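Local atomic coordinates of multicopper oxidase type 1 (Nitrosomonas europaea, PDB entry 3G5W), a protein that probably oxidises its substrates by means of bound copper ions, as a laccase-like two-domain multicopper oxidase. Residues Phe5-Glu10 / Leu305-Ser310; Leu141-Trp146 / Tyr167-Lys172. All blocks are in the same frame, centred on the assembly; numbering follows the deposited sequence.

Interaction 1 (Phe5-Glu10 / Leu305-Ser310)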
ATOM      1  N   PHE A   5     -35.637   6.732   1.038  1.00 26.09           N
ATOM      2  CA  PHE A   5     -35.437   5.325   0.741  1.00 25.70           C
ATOM      3  C   PHE A   5     -35.609   4.474   1.997  1.00 25.79           C
ATOM      4  O   PHE A   5     -35.463   4.970   3.121  1.00 25.60           O
ATOM      5  CB  PHE A   5     -34.037   5.089   0.165  1.00 25.81           C
ATOM      6  CG  PHE A   5     -33.635   6.056  -0.927  1.00 25.22           C
ATOM      7  CD1 PHE A   5     -34.362   6.144  -2.110  1.00 25.07           C
ATOM      8  CD2 PHE A   5     -32.494   6.845  -0.783  1.00 24.62           C
ATOM      9  CE1 PHE A   5     -33.970   7.018  -3.121  1.00 24.57           C
ATOM     10  CE2 PHE A   5     -32.092   7.724  -1.787  1.00 24.72           C
ATOM     11  CZ  PHE A   5     -32.829   7.810  -2.959  1.00 25.17           C
ATOM     12  N   ASP A   6     -35.910   3.195   1.788  1.00 25.49           N
ATOM     13  CA  ASP A   6     -36.012   2.216   2.870  1.00 26.04           C
ATOM     14  C   ASP A   6     -34.993   1.102   2.661  1.00 25.30           C
ATOM     15  O   ASP A   6     -34.829   0.602   1.542  1.00 25.39           O
ATOM     16  CB  ASP A   6     -37.416   1.597   2.937  1.00 26.46           C
ATOM     17  CG  ASP A   6     -38.489   2.577   3.417  1.00 29.04           C
ATOM     18  OD1 ASP A   6     -38.171   3.584   4.085  1.00 31.00           O
ATOM     19  OD2 ASP A   6     -39.680   2.326   3.125  1.00 32.65           O
ATOM     20  N   LEU A   7     -34.316   0.712   3.740  1.00 24.40           N
ATOM     21  CA  LEU A   7     -33.465  -0.474   3.731  1.00 23.53           C
ATOM     22  C   LEU A   7     -33.805  -1.413   4.876  1.00 23.46           C
ATOM     23  O   LEU A   7     -34.034  -0.973   5.998  1.00 23.23           O
ATOM     24  CB  LEU A   7     -31.981  -0.091   3.833  1.00 23.16           C
ATOM     25  CG  LEU A   7     -31.281   0.525   2.620  1.00 22.44           C
ATOM     26  CD1 LEU A   7     -29.869   0.938   2.999  1.00 21.69           C
ATOM     27  CD2 LEU A   7     -31.244  -0.444   1.447  1.00 20.40           C
ATOM     28  N   SER A   8     -33.823  -2.707   4.586  1.00 23.52           N
ATOM     29  CA  SER A   8     -33.861  -3.725   5.627  1.00 24.24           C
ATOM     30  C   SER A   8     -32.484  -4.365   5.709  1.00 24.16           C
ATOM     31  O   SER A   8     -31.731  -4.342   4.739  1.00 24.58           O
ATOM     32  CB  SER A   8     -34.914  -4.783   5.308  1.00 24.24           C
ATOM     33  OG  SER A   8     -34.570  -5.478   4.123  1.00 26.48           O
ATOM     34  N   ILE A   9     -32.146  -4.913   6.869  1.00 23.78           N
ATOM     35  CA  ILE A   9     -30.925  -5.704   7.015  1.00 23.65           C
ATOM     36  C   ILE A   9     -31.380  -7.139   7.267  1.00 23.88           C
ATOM     37  O   ILE A   9     -32.080  -7.398   8.240  1.00 23.76           O
ATOM     38  CB  ILE A   9     -30.042  -5.210   8.195  1.00 23.50           C
ATOM     39  CG1 ILE A   9     -29.951  -3.676   8.210  1.00 23.19           C
ATOM     40  CG2 ILE A   9     -28.667  -5.874   8.146  1.00 23.49           C
ATOM     41  CD1 ILE A   9     -29.245  -3.088   9.428  1.00 23.33           C
ATOM     42  N   GLU A  10     -30.998  -8.060   6.387  1.00 24.03           N
ATOM     43  CA  GLU A  10     -31.500  -9.435   6.446  1.00 24.69           C
ATOM     44  C   GLU A  10     -30.379 -10.466   6.451  1.00 24.12           C
ATOM     45  O   GLU A  10     -29.381 -10.307   5.744  1.00 23.89           O
ATOM     46  CB  GLU A  10     -32.431  -9.712   5.254  1.00 24.65           C
ATOM     47  CG  GLU A  10     -33.637  -8.781   5.153  1.00 26.13           C
ATOM     48  CD  GLU A  10     -34.349  -8.859   3.803  1.00 26.98           C
ATOM     49  OE1 GLU A  10     -35.104  -7.916   3.488  1.00 31.95           O
ATOM     50  OE2 GLU A  10     -34.158  -9.843   3.051  1.00 29.85           O
ATOM     51  N   LEU A 305     -32.554   8.845 -11.232  1.00 24.81           N
ATOM     52  CA  LEU A 305     -31.913   8.897  -9.922  1.00 24.31           C
ATOM     53  C   LEU A 305     -32.809   8.307  -8.834  1.00 24.10           C
ATOM     54  O   LEU A 305     -34.041   8.337  -8.945  1.00 23.82           O
ATOM     55  CB  LEU A 305     -31.529  10.336  -9.568  1.00 24.33           C
ATOM     56  CG  LEU A 305     -30.468  11.046 -10.416  1.00 24.39           C
ATOM     57  CD1 LEU A 305     -30.354  12.510 -10.003  1.00 23.63           C
ATOM     58  CD2 LEU A 305     -29.107  10.361 -10.318  1.00 24.67           C
ATOM     59  N   GLY A 306     -32.182   7.758  -7.796  1.00 23.33           N
ATOM     60  CA  GLY A 306     -32.899   7.130  -6.694  1.00 23.28           C
ATOM     61  C   GLY A 306     -32.154   5.905  -6.200  1.00 22.98           C
ATOM     62  O   GLY A 306     -30.944   5.799  -6.391  1.00 22.60           O
ATOM     63  N   MET A 307     -32.872   4.985  -5.563  1.00 23.11           N
ATOM     64  CA  MET A 307     -32.274   3.737  -5.093  1.00 23.40           C
ATOM     65  C   MET A 307     -32.621   2.592  -6.027  1.00 23.23           C
ATOM     66  O   MET A 307     -33.776   2.441  -6.431  1.00 23.47           O
ATOM     67  CB  MET A 307     -32.729   3.407  -3.666  1.00 23.18           C
ATOM     68  CG  MET A 307     -32.051   2.162  -3.080  1.00 23.86           C
ATOM     69  SD  MET A 307     -32.468   1.816  -1.349  1.00 25.63           S
ATOM     70  CE  MET A 307     -34.051   1.039  -1.587  1.00 25.85           C
ATOM     71  N   HIS A 308     -31.629   1.775  -6.359  1.00 22.88           N
ATOM     72  CA  HIS A 308     -31.846   0.658  -7.272  1.00 23.02           C
ATOM     73  C   HIS A 308     -31.475  -0.674  -6.633  1.00 22.95           C
ATOM     74  O   HIS A 308     -30.300  -0.937  -6.359  1.00 22.24           O
ATOM     75  CB  HIS A 308     -31.086   0.877  -8.591  1.00 23.34           C
ATOM     76  CG  HIS A 308     -31.491   2.128  -9.307  1.00 23.99           C
ATOM     77  ND1 HIS A 308     -32.618   2.199 -10.096  1.00 25.86           N
ATOM     78  CD2 HIS A 308     -30.945   3.367  -9.318  1.00 25.15           C
ATOM     79  CE1 HIS A 308     -32.739   3.423 -10.578  1.00 25.55           C
ATOM     80  NE2 HIS A 308     -31.737   4.152 -10.119  1.00 25.97           N
ATOM     81  N   ASN A 309     -32.493  -1.500  -6.382  1.00 22.68           N
ATOM     82  CA  ASN A 309     -32.271  -2.890  -5.991  1.00 23.05           C
ATOM     83  C   ASN A 309     -31.978  -3.698  -7.238  1.00 23.00           C
ATOM     84  O   ASN A 309     -32.320  -3.276  -8.342  1.00 23.37           O
ATOM     85  CB  ASN A 309     -33.504  -3.472  -5.299  1.00 23.29           C
ATOM     86  CG  ASN A 309     -33.887  -2.712  -4.057  1.00 23.94           C
ATOM     87  OD1 ASN A 309     -33.035  -2.348  -3.247  1.00 24.25           O
ATOM     88  ND2 ASN A 309     -35.178  -2.455  -3.902  1.00 25.34           N
ATOM     89  N   SER A 310     -31.357  -4.859  -7.073  1.00 22.93           N
ATOM     90  CA  SER A 310     -31.091  -5.719  -8.218  1.00 23.30           C
ATOM     91  C   SER A 310     -31.162  -7.188  -7.876  1.00 23.30           C
ATOM     92  O   SER A 310     -30.544  -7.626  -6.909  1.00 23.01           O
ATOM     93  CB  SER A 310     -29.720  -5.428  -8.817  1.00 23.34           C
ATOM     94  OG  SER A 310     -29.455  -6.357  -9.866  1.00 24.35           O
TER
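F5 and M307 pack two layered beta sheets together in the first cupredoxin-type domain: strand 2-15 lies in one sheet, and strand 306-308, from near the C-terminus, forms an outer strand of the other. The geometry shows that the strands are layered and not paired. Their axes stay 8.5 Å apart at an angle of 31°, and no hydrogen bond joins 5-10 to 305-310. The F5 ring reaches alongside the backbone of G306 and M307, so that F5 CE1 comes to 3.4 Å from M307 N. M307 CB stands over one ring face, 4.0 Å from the ring centroid and 27° off the normal, displaced toward the rim on the CD1 side; this is a CH-pi contact. G306 CA approaches the ring obliquely, 3.7 Å from F5 CE1, and the backbone angles of G306 by themselves call for glycine, since a CB would be jammed against the carbonyl O of L305. With CG anti to the backbone N (chi1 -176°), the M307 chain runs back past the ring toward the 5-10 backbone. Its sulfur lies oblique to the ring, 5.2 Å from the centroid, as a Met-aromatic contact. L7 CD2 meets M307 SD at 3.8 Å, and the bend at chi3 carries M307 CE to 3.3 Å from D6 O. I36, V38 and V44 add further apolar contacts to F5, while D6 turns its carboxylate away to N47. Cohesion across the interface therefore rests on dispersion and on the polarisable thioether, with no directional polar bond to fix the register of the two strands.

Interaction 2 (Leu141-Trp146 / Tyr167-Lys172)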
ATOM      1  N   LEU A 141     -16.940  -1.185  -9.284  1.00 17.55           N
ATOM      2  CA  LEU A 141     -16.260  -2.418  -8.855  1.00 17.74           C
ATOM      3  C   LEU A 141     -15.873  -2.323  -7.382  1.00 17.34           C
ATOM      4  O   LEU A 141     -14.942  -1.591  -7.016  1.00 17.20           O
ATOM      5  CB  LEU A 141     -14.994  -2.723  -9.676  1.00 18.01           C
ATOM      6  CG  LEU A 141     -14.697  -2.512 -11.173  1.00 19.64           C
ATOM      7  CD1 LEU A 141     -13.930  -3.724 -11.711  1.00 21.08           C
ATOM      8  CD2 LEU A 141     -15.874  -2.178 -12.068  1.00 18.58           C
ATOM      9  N   MET A 142     -16.582  -3.077  -6.546  1.00 17.01           N
ATOM     10  CA  MET A 142     -16.304  -3.113  -5.113  1.00 17.35           C
ATOM     11  C   MET A 142     -15.460  -4.339  -4.780  1.00 16.88           C
ATOM     12  O   MET A 142     -15.862  -5.467  -5.055  1.00 16.40           O
ATOM     13  CB  MET A 142     -17.613  -3.102  -4.311  1.00 16.82           C
ATOM     14  CG  MET A 142     -18.521  -1.908  -4.668  1.00 17.35           C
ATOM     15  SD  MET A 142     -19.939  -1.670  -3.577  1.00 18.51           S
ATOM     16  CE  MET A 142     -19.129  -0.951  -2.150  1.00 16.71           C
ATOM     17  N   LEU A 143     -14.289  -4.101  -4.196  1.00 16.77           N
ATOM     18  CA  LEU A 143     -13.295  -5.150  -3.975  1.00 16.93           C
ATOM     19  C   LEU A 143     -13.334  -5.625  -2.533  1.00 17.19           C
ATOM     20  O   LEU A 143     -13.258  -4.810  -1.612  1.00 16.57           O
ATOM     21  CB  LEU A 143     -11.892  -4.620  -4.307  1.00 16.77           C
ATOM     22  CG  LEU A 143     -11.762  -3.879  -5.646  1.00 16.89           C
ATOM     23  CD1 LEU A 143     -10.404  -3.187  -5.767  1.00 17.14           C
ATOM     24  CD2 LEU A 143     -12.011  -4.831  -6.821  1.00 15.79           C
ATOM     25  N   SER A 144     -13.433  -6.939  -2.349  1.00 17.72           N
ATOM     26  CA  SER A 144     -13.570  -7.533  -1.017  1.00 18.20           C
ATOM     27  C   SER A 144     -12.694  -8.762  -0.844  1.00 17.94           C
ATOM     28  O   SER A 144     -12.405  -9.465  -1.815  1.00 17.82           O
ATOM     29  CB  SER A 144     -15.021  -7.933  -0.754  1.00 18.37           C
ATOM     30  OG  SER A 144     -15.840  -6.793  -0.619  1.00 20.80           O
ATOM     31  N   ASP A 145     -12.300  -9.011   0.406  1.00 17.69           N
ATOM     32  CA  ASP A 145     -11.461 -10.155   0.780  1.00 17.94           C
ATOM     33  C   ASP A 145     -12.177 -10.964   1.869  1.00 18.07           C
ATOM     34  O   ASP A 145     -12.683 -10.392   2.840  1.00 18.07           O
ATOM     35  CB  ASP A 145     -10.107  -9.645   1.278  1.00 18.03           C
ATOM     36  CG  ASP A 145      -9.561  -8.521   0.405  1.00 18.66           C
ATOM     37  OD1 ASP A 145      -9.156  -8.810  -0.731  1.00 18.67           O
ATOM     38  OD2 ASP A 145      -9.560  -7.352   0.842  1.00 19.93           O
ATOM     39  N   TRP A 146     -12.235 -12.286   1.700  1.00 17.68           N
ATOM     40  CA  TRP A 146     -13.078 -13.128   2.554  1.00 17.83           C
ATOM     41  C   TRP A 146     -12.273 -14.221   3.245  1.00 17.96           C
ATOM     42  O   TRP A 146     -11.300 -14.718   2.682  1.00 17.67           O
ATOM     43  CB  TRP A 146     -14.210 -13.776   1.742  1.00 17.48           C
ATOM     44  CG  TRP A 146     -15.039 -12.820   0.910  1.00 18.02           C
ATOM     45  CD1 TRP A 146     -14.662 -12.209  -0.261  1.00 17.78           C
ATOM     46  CD2 TRP A 146     -16.382 -12.382   1.173  1.00 18.08           C
ATOM     47  NE1 TRP A 146     -15.683 -11.412  -0.732  1.00 17.36           N
ATOM     48  CE2 TRP A 146     -16.747 -11.497   0.127  1.00 18.37           C
ATOM     49  CE3 TRP A 146     -17.308 -12.644   2.192  1.00 18.25           C
ATOM     50  CZ2 TRP A 146     -18.005 -10.883   0.065  1.00 17.57           C
ATOM     51  CZ3 TRP A 146     -18.564 -12.037   2.127  1.00 17.91           C
ATOM     52  CH2 TRP A 146     -18.896 -11.157   1.071  1.00 18.46           C
ATOM     53  N   TYR A 167     -11.511 -13.774  -2.923  1.00 17.27           N
ATOM     54  CA  TYR A 167     -11.395 -12.367  -3.301  1.00 17.32           C
ATOM     55  C   TYR A 167     -12.418 -12.073  -4.390  1.00 16.77           C
ATOM     56  O   TYR A 167     -12.541 -12.832  -5.344  1.00 16.91           O
ATOM     57  CB  TYR A 167      -9.958 -12.072  -3.766  1.00 17.79           C
ATOM     58  CG  TYR A 167      -8.967 -12.600  -2.766  1.00 18.27           C
ATOM     59  CD1 TYR A 167      -8.605 -11.841  -1.650  1.00 18.92           C
ATOM     60  CD2 TYR A 167      -8.456 -13.895  -2.882  1.00 18.60           C
ATOM     61  CE1 TYR A 167      -7.725 -12.346  -0.691  1.00 19.38           C
ATOM     62  CE2 TYR A 167      -7.575 -14.405  -1.929  1.00 19.28           C
ATOM     63  CZ  TYR A 167      -7.215 -13.619  -0.843  1.00 18.56           C
ATOM     64  OH  TYR A 167      -6.348 -14.107   0.107  1.00 20.41           O
ATOM     65  N   THR A 168     -13.160 -10.982  -4.236  1.00 16.21           N
ATOM     66  CA  THR A 168     -14.316 -10.743  -5.106  1.00 15.95           C
ATOM     67  C   THR A 168     -14.385  -9.327  -5.687  1.00 15.55           C
ATOM     68  O   THR A 168     -13.880  -8.381  -5.088  1.00 15.25           O
ATOM     69  CB  THR A 168     -15.663 -11.053  -4.377  1.00 15.79           C
ATOM     70  OG1 THR A 168     -15.825 -10.181  -3.254  1.00 15.62           O
ATOM     71  CG2 THR A 168     -15.744 -12.521  -3.906  1.00 15.23           C
ATOM     72  N   ILE A 169     -14.983  -9.213  -6.872  1.00 15.68           N
ATOM     73  CA  ILE A 169     -15.509  -7.939  -7.385  1.00 15.55           C
ATOM     74  C   ILE A 169     -17.029  -8.046  -7.265  1.00 15.85           C
ATOM     75  O   ILE A 169     -17.630  -8.967  -7.831  1.00 15.95           O
ATOM     76  CB  ILE A 169     -15.173  -7.688  -8.880  1.00 15.64           C
ATOM     77  CG1 ILE A 169     -13.662  -7.766  -9.144  1.00 15.89           C
ATOM     78  CG2 ILE A 169     -15.736  -6.319  -9.329  1.00 15.35           C
ATOM     79  CD1 ILE A 169     -13.281  -7.754 -10.635  1.00 15.55           C
ATOM     80  N   ASN A 170     -17.639  -7.132  -6.510  1.00 15.72           N
ATOM     81  CA  ASN A 170     -19.097  -7.161  -6.259  1.00 16.17           C
ATOM     82  C   ASN A 170     -19.583  -8.544  -5.810  1.00 16.38           C
ATOM     83  O   ASN A 170     -20.590  -9.069  -6.309  1.00 15.80           O
ATOM     84  CB  ASN A 170     -19.876  -6.656  -7.475  1.00 15.91           C
ATOM     85  CG  ASN A 170     -19.487  -5.235  -7.863  1.00 16.70           C
ATOM     86  OD1 ASN A 170     -18.878  -4.515  -7.073  1.00 16.46           O
ATOM     87  ND2 ASN A 170     -19.828  -4.833  -9.089  1.00 16.64           N
ATOM     88  N   ALA A 171     -18.828  -9.129  -4.881  1.00 16.26           N
ATOM     89  CA  ALA A 171     -19.183 -10.399  -4.234  1.00 17.06           C
ATOM     90  C   ALA A 171     -19.160 -11.645  -5.128  1.00 17.27           C
ATOM     91  O   ALA A 171     -19.710 -12.678  -4.741  1.00 17.45           O
ATOM     92  CB  ALA A 171     -20.530 -10.286  -3.497  1.00 17.08           C
ATOM     93  N   LYS A 172     -18.530 -11.552  -6.304  1.00 17.17           N
ATOM     94  CA  LYS A 172     -18.199 -12.749  -7.097  1.00 17.80           C
ATOM     95  C   LYS A 172     -16.710 -12.868  -7.400  1.00 17.68           C
ATOM     96  O   LYS A 172     -16.030 -11.867  -7.621  1.00 17.54           O
ATOM     97  CB  LYS A 172     -18.981 -12.808  -8.413  1.00 18.03           C
ATOM     98  CG  LYS A 172     -20.503 -12.762  -8.267  1.00 20.65           C
ATOM     99  CD  LYS A 172     -21.050 -13.900  -7.403  1.00 23.58           C
ATOM    100  CE  LYS A 172     -21.408 -15.123  -8.213  1.00 25.74           C
ATOM    101  NZ  LYS A 172     -22.611 -15.788  -7.600  1.00 28.23           N
TER
HETATM  102  O   HOH W   1     -16.675  -7.674  -3.661  1.00 15.81           O
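L141-W146 and Y167-K172 pair as antiparallel strands at the edge of a sheet in the second cupredoxin-type domain, and a type I' turn, I169 to K172, follows the second strand. On one face I169 forms the bump between two leucines: its CG2 branch rests 3.7 Å from L141 CB, and its CG1 branch lies alongside L143 CD2. Farther along, D145 OD1 sits at the edge of the Y167 ring, in its plane, while OD2 bonds to H198. S144 and T168 are a hydrogen-bonded pair whose side chains emerge on the face shared with W146. T168 OG1 stands between its backbone N and carbonyl carbon (chi1 62°), where it meets the indole NE1 at 2.8 Å, a bond at 166° close to the ring plane. Replacing W146 by an alanine is likely to leave T168 OG1 without this donor and to open a gap beside T168 CG2 and A171 CB. N170 OD1 accepts from M142 N at 2.8 Å, the donor tilted 29° from the amide's carbonyl plane, and N170 N returns a bond to M142 O. A water fills the hollow between strand and turn: it donates to M142 O at 2.7 Å, accepts from A171 N and meets T168 OG1 at 2.7 Å.

In the fold
Interaction 2 is core: all its touching residues are buried, its centre about 7 Å from the centre of the chain, against about 15 Å for interaction 1, which is only partly buried. They share no strand, their centres are 20 Å apart and their nearest atoms about 10 Å. Their chemistry differs with their place. Within one sheet, 141-146 and 167-172 bury 490 Å² and are joined by five direct hydrogen bonds and a water; between two sheets, 5-10 and 305-310 bury 219 Å² with none. Both lie near the mononuclear copper site without binding it: the L7 and W146 side chains are each about 9 Å from that of the copper ligand M117. W118, next in sequence, packs against M142, S144 and W146.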